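Local coordinates for ribosome-inactivating protein 3 (Zea mays, PDB 2PQI) that belongs to the plant ribosome-inactivating proteins, a family named for its action against ribosomes, at residues D112-N116 with K117-T121. Numbering follows the deposited sequence.
Sequences DLIGN and KGLET
I114 and K117 close a type II' beta turn that carries the chain out of a helix, with G115 and N116 at its corners. The evidence for the type is in the corner torsions: G115, the first residue to depart from helical geometry, has a phi/psi of 70°/-134° that suits the first corner of such a turn, a position commonly held by glycine, and N116 takes the second. A single backbone hydrogen bond, from K117 N to I114 O, closes the turn; at 3.3 Å it is weak, although reasonably straight.

A water bridges G115 O, at 2.9 Å, and K117 O, at 2.8 Å. It lies within hydrogen-bonding distance of both carbonyls, but with more acceptors in reach than it has protons, which two it serves is not settled.

Apolar contact comes from I114. Its CG1 branch lies between the backbone N and the carbonyl carbon and, extended at chi2, carries CD1 forward to 4.3 Å from L119 CD1, a loose meeting of methyl groups.

K117 packs the start of its side chain against a polar atom instead: CB lies 3.4 Å from the carbonyl oxygen I114 O, while the amine end leads away from residues 112-116.

The next bend is held separately by G118 O, which accepts two bonds from T121. T121 N lies 3.0 Å from G118 O, closing the short 3-10 segment 119-121, and T121 OG1 reaches the same G118 O at 2.8 Å, almost in line with the carbonyl bond (169°).

Within the fold this is a surface connection leaving helix 110-114 on the way to helix 126-137. The helix end packs through L113 and I114 on V154 of helix 149-165, and the following loop, through the buried L119, on V193 of helix 187-193.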
# COMPACT_ATOMS: atom_id res chain seq x y z
N ASP A 112 -6.55 -2.52 -12.79
CA ASP A 112 -7.97 -2.63 -12.47
C ASP A 112 -8.58 -1.42 -11.77
O ASP A 112 -9.79 -1.22 -11.84
CB ASP A 112 -8.20 -3.87 -11.59
CG ASP A 112 -7.33 -5.06 -12.01
OD1 ASP A 112 -7.37 -5.44 -13.19
OD2 ASP A 112 -6.61 -5.61 -11.15
N LEU A 113 -7.76 -0.62 -11.11
CA LEU A 113 -8.28 0.51 -10.38
C LEU A 113 -8.33 1.82 -11.15
O LEU A 113 -9.24 2.62 -10.95
CB LEU A 113 -7.48 0.71 -9.09
CG LEU A 113 -7.54 -0.45 -8.08
CD1 LEU A 113 -6.55 -0.18 -6.95
CD2 LEU A 113 -8.97 -0.60 -7.53
N ILE A 114 -7.37 2.02 -12.04
CA ILE A 114 -7.33 3.27 -12.77
C ILE A 114 -6.96 3.14 -14.25
O ILE A 114 -6.73 4.14 -14.94
CB ILE A 114 -6.35 4.24 -12.06
CG1 ILE A 114 -4.98 3.57 -11.92
CG2 ILE A 114 -6.92 4.62 -10.68
CD1 ILE A 114 -3.97 4.40 -11.19
N GLY A 115 -6.90 1.91 -14.73
CA GLY A 115 -6.57 1.71 -16.12
C GLY A 115 -5.13 2.03 -16.42
O GLY A 115 -4.23 1.63 -15.69
N ASN A 116 -4.91 2.76 -17.51
CA ASN A 116 -3.56 3.12 -17.91
C ASN A 116 -3.14 4.49 -17.39
O ASN A 116 -2.11 5.02 -17.80
CB ASN A 116 -3.45 3.08 -19.43
CG ASN A 116 -4.60 3.80 -20.12
OD1 ASN A 116 -4.80 5.00 -19.92
ND2 ASN A 116 -5.36 3.07 -20.93
N LYS A 117 -3.94 5.06 -16.50
CA LYS A 117 -3.62 6.36 -15.94
C LYS A 117 -2.37 6.29 -15.07
O LYS A 117 -2.00 5.22 -14.59
CB LYS A 117 -4.79 6.88 -15.11
CG LYS A 117 -5.83 7.62 -15.92
CD LYS A 117 -6.79 8.39 -15.02
CE LYS A 117 -7.61 9.39 -15.82
NZ LYS A 117 -6.72 10.36 -16.53
N GLY A 118 -1.73 7.43 -14.86
CA GLY A 118 -0.54 7.48 -14.04
C GLY A 118 -0.90 7.72 -12.58
O GLY A 118 -1.93 8.32 -12.28
N LEU A 119 -0.05 7.24 -11.68
CA LEU A 119 -0.29 7.41 -10.26
C LEU A 119 -0.34 8.88 -9.87
O LEU A 119 -0.90 9.23 -8.82
CB LEU A 119 0.77 6.66 -9.45
CG LEU A 119 0.38 5.23 -9.08
CD1 LEU A 119 0.22 4.41 -10.33
CD2 LEU A 119 1.44 4.61 -8.19
N GLU A 120 0.22 9.74 -10.71
CA GLU A 120 0.22 11.17 -10.44
C GLU A 120 -1.20 11.72 -10.41
O GLU A 120 -1.46 12.75 -9.78
CB GLU A 120 1.03 11.93 -11.49
CG GLU A 120 0.52 11.82 -12.92
CD GLU A 120 1.04 10.59 -13.67
OE1 GLU A 120 0.68 10.45 -14.86
OE2 GLU A 120 1.81 9.78 -13.10
N THR A 121 -2.13 11.01 -11.07
CA THR A 121 -3.53 11.44 -11.14
C THR A 121 -4.31 11.22 -9.85
O THR A 121 -5.35 11.84 -9.63
CB THR A 121 -4.30 10.71 -12.27
OG1 THR A 121 -4.52 9.35 -11.90
CG2 THR A 121 -3.51 10.76 -13.57
O HOH W 1 -1.95 2.44 -14.10